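YcgJ protein (Bacillus subtilis, PDB 1XXL) probably transfers methyl groups from S-adenosyl-L-methionine to a substrate not yet identified. Local coordinates at residues A[77-82]-A[99-104]; A[105-110]-A[159-164]. One frame throughout, in Å; residues are numbered along the deposited sequence.

Interaction 1: A[77-82]-A[99-104]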
# COMPACT_ATOMS: atom_id res chain seq x y z
N THR A 77 -10.32 7.06 7.95
CA THR A 77 -9.94 5.68 7.65
C THR A 77 -10.70 5.19 6.42
O THR A 77 -11.80 5.65 6.14
CB THR A 77 -10.22 4.75 8.84
OG1 THR A 77 -11.62 4.78 9.15
CG2 THR A 77 -9.43 5.19 10.06
N ALA A 78 -10.08 4.26 5.70
CA ALA A 78 -10.69 3.65 4.51
C ALA A 78 -11.98 2.91 4.84
O ALA A 78 -12.86 2.78 3.99
CB ALA A 78 -9.69 2.68 3.88
N GLU A 79 -12.08 2.39 6.06
CA GLU A 79 -13.27 1.62 6.46
C GLU A 79 -14.51 2.49 6.61
O GLU A 79 -15.61 1.99 6.65
CB GLU A 79 -13.02 0.85 7.76
CG GLU A 79 -12.10 -0.35 7.59
CD GLU A 79 -10.63 -0.05 7.78
OE1 GLU A 79 -10.26 1.13 8.03
OE2 GLU A 79 -9.82 -1.00 7.69
N SER A 80 -14.33 3.80 6.70
CA SER A 80 -15.45 4.73 6.79
C SER A 80 -15.08 6.03 6.12
O SER A 80 -14.65 6.97 6.76
CB SER A 80 -15.83 4.99 8.25
OG SER A 80 -17.09 5.66 8.32
N LEU A 81 -15.21 6.07 4.81
CA LEU A 81 -14.96 7.28 4.04
C LEU A 81 -16.21 8.18 4.11
O LEU A 81 -17.33 7.71 3.91
CB LEU A 81 -14.65 6.95 2.59
CG LEU A 81 -13.40 6.12 2.38
CD1 LEU A 81 -13.33 5.68 0.92
CD2 LEU A 81 -12.16 6.89 2.80
N PRO A 82 -16.01 9.47 4.39
CA PRO A 82 -17.14 10.38 4.52
C PRO A 82 -17.77 10.89 3.21
O PRO A 82 -18.75 11.60 3.25
CB PRO A 82 -16.52 11.54 5.31
CG PRO A 82 -15.08 11.59 4.78
CD PRO A 82 -14.72 10.15 4.66
N HIS A 99 -2.13 -2.18 6.52
CA HIS A 99 -2.45 -1.55 7.80
C HIS A 99 -3.95 -1.40 8.07
O HIS A 99 -4.31 -0.99 9.15
CB HIS A 99 -1.83 -0.16 7.88
CG HIS A 99 -0.34 -0.15 8.01
ND1 HIS A 99 0.46 0.70 7.29
CD2 HIS A 99 0.49 -0.90 8.78
CE1 HIS A 99 1.73 0.49 7.61
NE2 HIS A 99 1.77 -0.49 8.50
N PHE A 100 -4.81 -1.73 7.11
CA PHE A 100 -6.26 -1.59 7.31
C PHE A 100 -6.75 -2.57 8.37
O PHE A 100 -6.38 -3.72 8.34
CB PHE A 100 -7.05 -1.91 6.02
CG PHE A 100 -6.86 -0.93 4.90
CD1 PHE A 100 -6.23 0.28 5.08
CD2 PHE A 100 -7.34 -1.24 3.66
CE1 PHE A 100 -6.09 1.16 4.03
CE2 PHE A 100 -7.21 -0.36 2.60
CZ PHE A 100 -6.59 0.84 2.80
N SER A 101 -7.60 -2.12 9.28
CA SER A 101 -8.15 -3.01 10.31
C SER A 101 -9.20 -3.97 9.72
O SER A 101 -9.45 -5.04 10.29
CB SER A 101 -8.78 -2.18 11.45
OG SER A 101 -9.86 -1.41 10.94
N ASP A 102 -9.83 -3.57 8.61
CA ASP A 102 -10.84 -4.39 7.94
C ASP A 102 -10.81 -4.11 6.44
O ASP A 102 -11.56 -3.30 5.91
CB ASP A 102 -12.23 -4.13 8.56
CG ASP A 102 -13.30 -5.09 8.06
OD1 ASP A 102 -13.10 -5.84 7.08
OD2 ASP A 102 -14.40 -5.06 8.64
N VAL A 103 -9.93 -4.82 5.76
CA VAL A 103 -9.69 -4.60 4.33
C VAL A 103 -10.95 -4.85 3.49
O VAL A 103 -11.21 -4.12 2.53
CB VAL A 103 -8.44 -5.40 3.82
CG1 VAL A 103 -8.59 -6.93 3.99
CG2 VAL A 103 -8.15 -5.04 2.37
N ARG A 104 -11.77 -5.84 3.88
CA ARG A 104 -13.02 -6.13 3.18
C ARG A 104 -13.98 -4.93 3.18
O ARG A 104 -14.58 -4.60 2.16
CB ARG A 104 -13.72 -7.34 3.79
CG ARG A 104 -13.09 -8.71 3.49
CD ARG A 104 -13.23 -9.14 2.03
NE ARG A 104 -14.56 -8.95 1.40
CZ ARG A 104 -15.08 -9.70 0.43
NH1 ARG A 104 -14.47 -10.79 -0.05
NH2 ARG A 104 -16.29 -9.39 -0.02
O HOH W 1 -7.79 1.02 9.31
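Glu79 comes nearest to Asp102, CA to CA 6.6 Å, where the type I turn from Thr77 to Ser80 faces the loop leading into helix 103-113. Both pieces belong to the Rossmann-like methyltransferase domain: the turn follows strand 71-75, and the loop 99-102 lies between strand 88-94 and the helix. Glu79 carries the polar half of the contact. Its CG stands anti to the carbonyl carbon and the chain then bends at chi2 (90°), which turns the carboxylate over to the backbone of the facing loop. There Glu79 OE2 accepts a hydrogen bond from Asp102 N at 2.7 Å, with an N-H...O angle of 158°. The donor arrives on the anti side of the carboxylate and about 30° out of its plane. A second, weak link may come from Ser101 OG, 3.3 Å from Glu79 OE2. Glutamate suits this place because it is long enough to span the gap and has two oxygens to share among several donors. Asp102 itself is the N-cap of helix 103-113, its OD1 making a weak hydrogen bond to Lys105 N, so its side chain serves the helix start while its backbone N serves Glu79. The apolar half is smaller. Ala78 CB lies over one face of the Phe100 ring, a CH-pi contact 4.0 Å from the centroid, and the compact methyl of alanine suits a place shared with Ile28 and Ala106, which touch both residues. Ala78 and Glu79 probably contribute to the S-adenosyl-L-methionine site, and the contact joins their turn to the loop before helix 103-113. Finally, a water joins the two sides, donating to Glu79 OE1 at 2.8 Å and accepting from Ser101 N at 3.1 Å.

Interaction 2: A[105-110]-A[159-164]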
# COMPACT_ATOMS: atom_id res chain seq x y z
N LYS A 105 -14.13 -4.29 4.33
CA LYS A 105 -14.92 -3.05 4.45
C LYS A 105 -14.25 -1.87 3.71
O LYS A 105 -14.94 -1.06 3.10
CB LYS A 105 -15.15 -2.74 5.93
CG LYS A 105 -15.98 -1.48 6.22
CD LYS A 105 -17.24 -1.34 5.34
CE LYS A 105 -18.28 -0.41 6.00
NZ LYS A 105 -19.59 -0.48 5.28
N ALA A 106 -12.91 -1.79 3.73
CA ALA A 106 -12.17 -0.75 2.97
C ALA A 106 -12.51 -0.80 1.46
O ALA A 106 -12.85 0.22 0.87
CB ALA A 106 -10.66 -0.90 3.18
N VAL A 107 -12.44 -1.99 0.85
CA VAL A 107 -12.72 -2.16 -0.57
C VAL A 107 -14.15 -1.84 -0.90
O VAL A 107 -14.45 -1.30 -1.97
CB VAL A 107 -12.40 -3.60 -1.07
CG1 VAL A 107 -12.80 -3.76 -2.55
CG2 VAL A 107 -10.91 -3.89 -0.90
N ARG A 108 -15.06 -2.18 0.01
CA ARG A 108 -16.46 -1.87 -0.17
C ARG A 108 -16.65 -0.34 -0.22
O ARG A 108 -17.39 0.19 -1.05
CB ARG A 108 -17.26 -2.53 0.98
CG ARG A 108 -18.75 -2.54 0.84
CD ARG A 108 -19.43 -3.15 2.10
NE ARG A 108 -18.59 -4.22 2.68
CZ ARG A 108 -18.66 -4.67 3.94
NH1 ARG A 108 -19.57 -4.20 4.80
NH2 ARG A 108 -17.82 -5.63 4.34
N GLU A 109 -15.95 0.37 0.66
CA GLU A 109 -15.99 1.84 0.69
C GLU A 109 -15.33 2.47 -0.54
O GLU A 109 -15.87 3.42 -1.11
CB GLU A 109 -15.32 2.36 1.98
CG GLU A 109 -16.20 2.31 3.19
CD GLU A 109 -17.37 3.32 3.14
OE1 GLU A 109 -18.49 2.88 2.80
OE2 GLU A 109 -17.17 4.54 3.43
N VAL A 110 -14.17 1.93 -0.95
CA VAL A 110 -13.50 2.36 -2.16
C VAL A 110 -14.45 2.24 -3.34
O VAL A 110 -14.62 3.19 -4.09
CB VAL A 110 -12.21 1.55 -2.44
CG1 VAL A 110 -11.76 1.70 -3.88
CG2 VAL A 110 -11.13 1.98 -1.50
N ALA A 159 -10.93 -11.83 -5.21
CA ALA A 159 -12.26 -12.18 -4.67
C ALA A 159 -12.96 -10.94 -4.10
O ALA A 159 -14.15 -10.75 -4.32
CB ALA A 159 -12.14 -13.25 -3.60
N MSE A 160 -12.21 -10.09 -3.39
CA MSE A 160 -12.75 -8.81 -2.90
C MSE A 160 -13.18 -7.84 -4.02
O MSE A 160 -14.19 -7.17 -3.92
CB MSE A 160 -11.74 -8.12 -2.00
CG MSE A 160 -11.42 -8.92 -0.76
SE MSE A 160 -10.43 -7.94 0.65
CE MSE A 160 -8.57 -8.36 0.11
N PHE A 161 -12.40 -7.77 -5.09
CA PHE A 161 -12.78 -6.94 -6.22
C PHE A 161 -14.07 -7.45 -6.84
O PHE A 161 -14.98 -6.66 -7.10
CB PHE A 161 -11.69 -6.88 -7.27
CG PHE A 161 -10.61 -5.88 -6.97
CD1 PHE A 161 -10.20 -5.61 -5.67
CD2 PHE A 161 -9.97 -5.22 -8.01
CE1 PHE A 161 -9.19 -4.69 -5.42
CE2 PHE A 161 -8.95 -4.32 -7.76
CZ PHE A 161 -8.56 -4.06 -6.47
N SER A 162 -14.14 -8.76 -7.05
CA SER A 162 -15.33 -9.38 -7.61
C SER A 162 -16.56 -9.16 -6.74
O SER A 162 -17.64 -8.92 -7.28
CB SER A 162 -15.10 -10.88 -7.84
OG SER A 162 -16.02 -11.39 -8.79
N ALA A 163 -16.40 -9.24 -5.42
CA ALA A 163 -17.48 -8.98 -4.47
C ALA A 163 -18.06 -7.56 -4.54
O ALA A 163 -19.19 -7.33 -4.11
CB ALA A 163 -17.02 -9.26 -3.06
N ASN A 164 -17.29 -6.63 -5.09
CA ASN A 164 -17.61 -5.21 -5.13
C ASN A 164 -17.68 -4.65 -6.54
O ASN A 164 -17.62 -3.45 -6.73
CB ASN A 164 -16.58 -4.45 -4.29
CG ASN A 164 -16.74 -4.72 -2.80
OD1 ASN A 164 -17.65 -4.21 -2.19
ND2 ASN A 164 -15.87 -5.54 -2.23
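Val107 and Arg108, on one turn of helix 103-113, meet the C-terminal end of helix 154-163, with Asn164 following it as the main partner. The van der Waals contacts centre on Val107, which points at the other segment. Val107 CG1, anti to the backbone N (chi1 176°), reaches the amide of Asn164, 3.6 Å from ND2, and lies 3.9 Å from Met160 O. The same Val107 methyl approaches the Phe161 ring obliquely, 4.5 Å from CD1, while CG2 faces the SE atom of Met160, a selenomethionine here, at 4.4 Å. A branched valine suits this place because its two methyls can address different neighbours from one short stem. Met160, long and flexible, also packs on Val103 and Arg104 of helix 103-113 and so extends the apolar seam toward the start of that helix.

The polar contribution lies within the second segment. Asn164 ND2 donates to Met160 O at 2.9 Å, with an N-H...O angle of 160° and the carbonyl close to the amide plane. This bond ties the side chain back to the last full turn of the helix and restrains the rotation of the amide. The other end of that amide is thereby directed at the facing helix: Asn164 OD1 lies 3.3 Å from Arg108 CA and 3.6 Å from Arg108 CB, a contact made with the base of the arginine. The extended start of the arginine chain carries its guanidinium onward, where Lys105 CD lies over one face.

With no hydrogen bond crossing between the two segments, the contact rests mainly on van der Waals fit. The asparagine, held by a bond back to the preceding helix, sets its carbonyl oxygen nearest to CA, CB and CG of Arg108 in the facing segment.

Overall arrangement
From the N terminus, the chain leaves strand 71-75, forms the turn in 77-82, runs through strand 88-94 and comes back at 99-104 to close interaction 1, a short loop with 16 residues between its segments. Helix 103-113 then carries the chain directly into interaction 2, which closes 48 residues later, after strand 118-125 and helix 131-144, when helix 154-163 arrives. The two loops follow in series, neither nested nor crossed. Along helix 103-113, Lys105 and Ala106 meet the turn of the probable cofactor site, while Val103 and Val107 meet helix 154-163. Direct links reinforce this, with Glu109 OE2 probably hydrogen-bonded to Leu81 N and Ala78 O packed on Glu109 CB.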